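Local coordinates for protein triacylglycerol lipase (Clostridium botulinum, PDB 5AH1) that probably hydrolyses ester bonds of triacylglycerols and synthetic polyesters, as a zinc-binding lipase of the alpha/beta-hydrolase fold, at residues 385-388 with 389-393; 404-407 with 408-412. All coordinates share one frame; numbering follows the deposited sequence. Where two conformers were deposited one is given.

In the fold
Contact 1 lies in the interior and contact 2 at the surface of one alpha/beta-hydrolase domain, their centres about 20 Å apart. The chain runs through them in series: 385-393 belongs to the loop between helix 357-363 and strand 403-405, and contact 2 carries the chain from that strand, outermost in the parallel sheet, into the turn leading to strand 415-417. Both are local turns, but their chemistry follows their depth. In contact 1 buried amide and hydroxyl groups are paired with the backbone of neighbouring loops. Contact 2 rests on one glycine with positive phi, an asparagine that closes the turn on a backbone N-H, and one aromatic ring. The two meet loosely where Asp393 packs against Gln405.

Contact 1: 385-388 with 389-393; sequences GVVN and CISQD
Gln392 folds back over Val387, and the two side chains lie at a slant to each other. CG1 of Val387 packs on CG of Gln392 at 3.7 Å, a methyl against the aliphatic part of the glutamine. Beyond CG the glutamine chain is extended (chi2 -178°), which carries its amide along to the Val387 carbonyl. There NE2 of Gln392 gives a weak bond to O of Val387, 3.1 Å long but bent to 130° at the hydrogen. The other end of the amide is held from outside, OE1 accepting from the backbone N of Thr333. A glutamine suits this buried place because its methylenes pack while its two polar atoms serve separate backbone groups.

One residue further on, the main chain turns. N of Ser391 bonds to O of Asn388 at 3.1 Å, and N of Gln392 repeats the step to O of Cys389 at 3.0 Å, making two overlapping beta turns with helical backbone angles. CG of Gln392 lies 3.5 Å from the same Asn388 O, so this oxygen has an aliphatic neighbour beside its amide partner. On the flank, CB of Asn388 meets CG2 of Ile390 loosely at 4.2 Å.

A second shell fixes the turn. ND2 of Asn388 reaches O of Trp380, and the small hydroxyl of Ser391 takes the amide of Asp232 while serving the carbonyl of Gly233. The side chains of Val386 and Val387 both touch His426. The segment thereby ties together the loops that follow strands 221-227 and 327-331, with Val387 close to, though not touching, an apparent GxSxG nucleophile elbow. Such loops gathered above the C-terminal ends of parallel strands are characteristic of the alpha/beta-hydrolase fold.

Contact 2: 404-407 with 408-412; sequences EQYN and GGVKI
Tyr406 lays its ring against the backbone of Gly408, while next to it Asn407 closes an Asx turn on Gly409; together they form the bend by which the outermost strand 403-405 of the parallel sheet is left behind. The packed side is the tyrosine. With CG anti to the backbone N (chi1 -179°), its ring reaches forward along the chain, so that N of Gly408 sits over one face, near the rim and 3.5 Å from CE2. CE1 comes within 3.5 Å of O of Gly409, and the tyrosine side chain also touches Val62, Pro65 and Met418. A broad, flat side chain suits this place, since it spans the turn and the neighbouring loops at once. Glycine suits position 408 for another reason: its phi is positive (88°), and having no CB it does not press on the carbonyl of Asn407.

The asparagine side is solvent-exposed and more sparsely packed. Glu404 and Lys411 carry opposite charges nearby, but the lysine chain is bent at chi2 and chi3, and NZ of Lys411 stays 5.4 Å from OE2 of Glu404, too far for a salt bridge; that carboxylate oxygen is instead bonded to NE2 of Gln414. What closes the turn is a single bond, N of Gly409 to OD1 of Asn407, 3.2 Å long, with the donor 42° out of the amide plane.

Contact 1: 385-388 with 389-393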
ATOM      1  N   GLY A 385      -9.545  -3.462 -10.063  1.00  9.46           N
ATOM      2  CA  GLY A 385      -8.870  -4.711 -10.375  1.00  9.50           C
ATOM      3  C   GLY A 385      -8.342  -5.436  -9.147  1.00  8.57           C
ATOM      4  O   GLY A 385      -8.123  -6.655  -9.185  1.00 10.04           O
ATOM      5  N   VAL A 386      -8.125  -4.703  -8.053  1.00  8.83           N
ATOM      6  CA  VAL A 386      -7.523  -5.263  -6.839  1.00  8.54           C
ATOM      7  C   VAL A 386      -8.291  -4.894  -5.570  1.00  7.99           C
ATOM      8  O   VAL A 386      -8.446  -5.743  -4.690  1.00  8.48           O
ATOM      9  CB  VAL A 386      -6.019  -4.884  -6.729  1.00  9.33           C
ATOM     10  CG1 VAL A 386      -5.391  -5.481  -5.496  1.00  9.43           C
ATOM     11  CG2 VAL A 386      -5.267  -5.342  -7.958  1.00  9.51           C
ATOM     12  N   VAL A 387      -8.777  -3.658  -5.499  1.00  7.16           N
ATOM     13  CA  VAL A 387      -9.439  -3.151  -4.302  1.00  6.67           C
ATOM     14  C   VAL A 387     -10.788  -2.530  -4.641  1.00  7.55           C
ATOM     15  O   VAL A 387     -10.901  -1.721  -5.551  1.00  8.59           O
ATOM     16  CB  VAL A 387      -8.560  -2.103  -3.565  1.00  7.21           C
ATOM     17  CG1 VAL A 387      -9.240  -1.594  -2.319  1.00  7.83           C
ATOM     18  CG2 VAL A 387      -7.201  -2.706  -3.211  1.00  7.28           C
ATOM     19  N   ASN A 388     -11.808  -2.888  -3.861  1.00  7.24           N
ATOM     20  CA  ASN A 388     -13.132  -2.290  -4.020  1.00  7.21           C
ATOM     21  C   ASN A 388     -13.060  -0.777  -3.823  1.00  6.79           C
ATOM     22  O   ASN A 388     -12.430  -0.316  -2.879  1.00  7.74           O
ATOM     23  CB  ASN A 388     -14.104  -2.878  -3.000  1.00  6.83           C
ATOM     24  CG  ASN A 388     -13.946  -4.382  -2.836  1.00  7.80           C
ATOM     25  OD1 ASN A 388     -12.998  -4.833  -2.204  1.00  7.77           O
ATOM     26  ND2 ASN A 388     -14.857  -5.158  -3.421  1.00  8.00           N
ATOM     27  N   CYS A 389     -13.734  -0.008  -4.673  1.00  7.74           N
ATOM     28  CA  CYS A 389     -13.692   1.441  -4.577  1.00  8.01           C
ATOM     29  C   CYS A 389     -14.192   1.957  -3.247  1.00  8.56           C
ATOM     30  O   CYS A 389     -13.620   2.895  -2.690  1.00  7.95           O
ATOM     31  CB  CYS A 389     -14.476   2.087  -5.721  1.00  8.93           C
ATOM     32  SG  CYS A 389     -13.851   1.715  -7.355  1.00  9.05           S
ATOM     33  N   ILE A 390     -15.246   1.338  -2.724  1.00  8.10           N
ATOM     34  CA  ILE A 390     -15.861   1.808  -1.490  1.00  7.93           C
ATOM     35  C   ILE A 390     -14.867   1.788  -0.325  1.00  7.74           C
ATOM     36  O   ILE A 390     -14.990   2.561   0.613  1.00  7.97           O
ATOM     37  CB  ILE A 390     -17.122   0.941  -1.136  1.00  8.49           C
ATOM     38  CG1 ILE A 390     -17.909   1.557   0.020  1.00  9.52           C
ATOM     39  CG2 ILE A 390     -16.742  -0.494  -0.811  1.00  8.75           C
ATOM     40  CD1 ILE A 390     -19.201   0.843   0.329  1.00 10.59           C
ATOM     41  N   SER A 391     -13.890   0.883  -0.396  1.00  6.90           N
ATOM     42  CA  SER A 391     -12.926   0.679   0.674  1.00  6.40           C
ATOM     43  C   SER A 391     -11.814   1.729   0.690  1.00  6.57           C
ATOM     44  O   SER A 391     -11.112   1.870   1.680  1.00  6.48           O
ATOM     45  CB  SER A 391     -12.305  -0.697   0.467  1.00  7.02           C
ATOM     46  OG  SER A 391     -11.364  -1.005   1.467  1.00  7.19           O
ATOM     47  N   GLN A 392     -11.684   2.503  -0.391  1.00  7.56           N
ATOM     48  CA  GLN A 392     -10.479   3.290  -0.612  1.00  7.27           C
ATOM     49  C   GLN A 392     -10.492   4.687   0.023  1.00  7.49           C
ATOM     50  O   GLN A 392      -9.424   5.259   0.265  1.00  8.03           O
ATOM     51  CB  GLN A 392     -10.194   3.386  -2.117  1.00  7.11           C
ATOM     52  CG  GLN A 392      -9.865   2.050  -2.752  1.00  7.04           C
ATOM     53  CD  GLN A 392      -9.555   2.184  -4.221  1.00  7.95           C
ATOM     54  OE1 GLN A 392      -8.903   3.141  -4.628  1.00  7.88           O
ATOM     55  NE2 GLN A 392     -10.051   1.265  -5.043  1.00  8.56           N
ATOM     56  N   ASP A 393     -11.673   5.235   0.307  1.00  7.79           N
ATOM     57  CA  ASP A 393     -11.741   6.617   0.776  1.00  7.72           C
ATOM     58  C   ASP A 393     -11.325   6.801   2.234  1.00  7.40           C
ATOM     59  O   ASP A 393     -11.094   7.928   2.664  1.00  8.77           O
ATOM     60  CB  ASP A 393     -13.118   7.255   0.498  1.00  8.57           C
ATOM     61  CG  ASP A 393     -14.246   6.608   1.259  1.00  9.36           C
ATOM     62  OD1 ASP A 393     -14.018   5.610   1.961  1.00  9.86           O
ATOM     63  OD2 ASP A 393     -15.377   7.126   1.132  1.00 11.55           O
TER

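Contact 2: 404-407 with 408-412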
ATOM      1  N   GLU A 404     -14.760  13.092   4.836  1.00 11.52           N
ATOM      2  CA  GLU A 404     -15.571  14.006   4.041  1.00 13.70           C
ATOM      3  C   GLU A 404     -14.957  14.127   2.667  1.00 13.01           C
ATOM      4  O   GLU A 404     -13.736  14.120   2.520  1.00 13.25           O
ATOM      5  CB  GLU A 404     -15.601  15.397   4.656  1.00 17.94           C
ATOM      6  CG  GLU A 404     -16.162  15.505   6.054  1.00 22.96           C
ATOM      7  CD  GLU A 404     -16.104  16.953   6.566  1.00 27.80           C
ATOM      8  OE1 GLU A 404     -15.924  17.882   5.735  1.00 30.45           O
ATOM      9  OE2 GLU A 404     -16.224  17.171   7.792  1.00 29.50           O
ATOM     10  N   GLN A 405     -15.803  14.258   1.656  1.00 13.72           N
ATOM     11  CA  GLN A 405     -15.306  14.519   0.319  1.00 15.01           C
ATOM     12  C   GLN A 405     -14.671  15.905   0.284  1.00 14.74           C
ATOM     13  O   GLN A 405     -15.184  16.854   0.875  1.00 15.84           O
ATOM     14  CB  GLN A 405     -16.413  14.374  -0.731  1.00 18.91           C
ATOM     15  CG  GLN A 405     -17.072  12.980  -0.775  1.00 22.38           C
ATOM     16  CD  GLN A 405     -16.092  11.827  -1.029  1.00 25.17           C
ATOM     17  OE1 GLN A 405     -15.388  11.795  -2.044  1.00 25.55           O
ATOM     18  NE2 GLN A 405     -16.069  10.858  -0.110  1.00 26.92           N
ATOM     19  N   TYR A 406     -13.531  16.003  -0.384  1.00 14.31           N
ATOM     20  CA  TYR A 406     -12.807  17.253  -0.486  1.00 15.41           C
ATOM     21  C   TYR A 406     -13.716  18.331  -1.051  1.00 17.92           C
ATOM     22  O   TYR A 406     -14.425  18.106  -2.030  1.00 18.26           O
ATOM     23  CB  TYR A 406     -11.594  17.052  -1.384  1.00 15.92           C
ATOM     24  CG  TYR A 406     -10.755  18.285  -1.551  1.00 16.20           C
ATOM     25  CD1 TYR A 406      -9.918  18.722  -0.534  1.00 17.03           C
ATOM     26  CD2 TYR A 406     -10.790  19.003  -2.726  1.00 16.71           C
ATOM     27  CE1 TYR A 406      -9.154  19.856  -0.680  1.00 17.83           C
ATOM     28  CE2 TYR A 406     -10.027  20.136  -2.886  1.00 17.10           C
ATOM     29  CZ  TYR A 406      -9.201  20.554  -1.861  1.00 18.29           C
ATOM     30  OH  TYR A 406      -8.435  21.687  -2.015  1.00 20.11           O
ATOM     31  N   ASN A 407     -13.696  19.497  -0.411  1.00 19.43           N
ATOM     32  CA  ASN A 407     -14.642  20.569  -0.705  1.00 21.75           C
ATOM     33  C   ASN A 407     -13.945  21.899  -0.911  1.00 21.98           C
ATOM     34  O   ASN A 407     -14.548  22.945  -0.697  1.00 22.06           O
ATOM     35  CB  ASN A 407     -15.642  20.703   0.445  1.00 24.88           C
ATOM     36  CG  ASN A 407     -15.001  21.234   1.732  1.00 27.64           C
ATOM     37  OD1 ASN A 407     -13.773  21.239   1.889  1.00 28.21           O
ATOM     38  ND2 ASN A 407     -15.840  21.674   2.662  1.00 29.67           N
ATOM     39  N   GLY A 408     -12.676  21.860  -1.304  1.00 20.73           N
ATOM     40  CA  GLY A 408     -11.934  23.082  -1.571  1.00 20.11           C
ATOM     41  C   GLY A 408     -11.252  23.678  -0.352  1.00 19.68           C
ATOM     42  O   GLY A 408     -10.712  24.782  -0.417  1.00 20.01           O
ATOM     43  N   GLY A 409     -11.288  22.953   0.759  1.00 19.12           N
ATOM     44  CA  GLY A 409     -10.510  23.297   1.935  1.00 17.89           C
ATOM     45  C   GLY A 409      -9.964  22.005   2.509  1.00 17.05           C
ATOM     46  O   GLY A 409     -10.563  20.949   2.317  1.00 19.88           O
ATOM     47  N   VAL A 410      -8.808  22.065   3.163  0.64 15.01           N
ATOM     48  CA  VAL A 410      -8.239  20.878   3.797  0.64 14.18           C
ATOM     49  C   VAL A 410      -8.561  20.894   5.274  0.64 13.55           C
ATOM     50  O   VAL A 410      -8.587  21.959   5.905  0.64 14.80           O
ATOM     51  CB  VAL A 410      -6.717  20.773   3.585  0.64 15.03           C
ATOM     52  CG1 VAL A 410      -6.410  20.481   2.122  0.64 15.25           C
ATOM     53  CG2 VAL A 410      -5.998  22.037   4.037  0.64 15.72           C
ATOM     54  N   LYS A 411      -8.835  19.705   5.805  1.00 12.38           N
ATOM     55  CA  LYS A 411      -9.162  19.532   7.208  1.00 12.60           C
ATOM     56  C   LYS A 411      -8.157  18.613   7.888  1.00 12.04           C
ATOM     57  O   LYS A 411      -7.937  17.489   7.459  1.00 14.17           O
ATOM     58  CB  LYS A 411     -10.562  18.931   7.319  1.00 15.33           C
ATOM     59  CG  LYS A 411     -11.639  19.725   6.578  1.00 20.25           C
ATOM     60  CD  LYS A 411     -12.069  20.934   7.360  1.00 25.35           C
ATOM     61  CE  LYS A 411     -13.121  20.565   8.393  1.00 28.74           C
ATOM     62  NZ  LYS A 411     -13.686  21.771   9.072  1.00 30.68           N
ATOM     63  N   ILE A 412      -7.573  19.071   8.984  1.00 10.98           N
ATOM     64  CA  ILE A 412      -6.642  18.242   9.739  1.00 10.43           C
ATOM     65  C   ILE A 412      -7.414  17.219  10.587  1.00  9.81           C
ATOM     66  O   ILE A 412      -8.577  17.458  10.975  1.00 10.85           O
ATOM     67  CB  ILE A 412      -5.743  19.142  10.638  1.00 11.13           C
ATOM     68  CG1 ILE A 412      -4.431  18.424  10.976  1.00 11.72           C
ATOM     69  CG2 ILE A 412      -6.500  19.615  11.870  1.00 12.76           C
ATOM     70  CD1 ILE A 412      -3.373  19.334  11.635  1.00 13.17           C
TER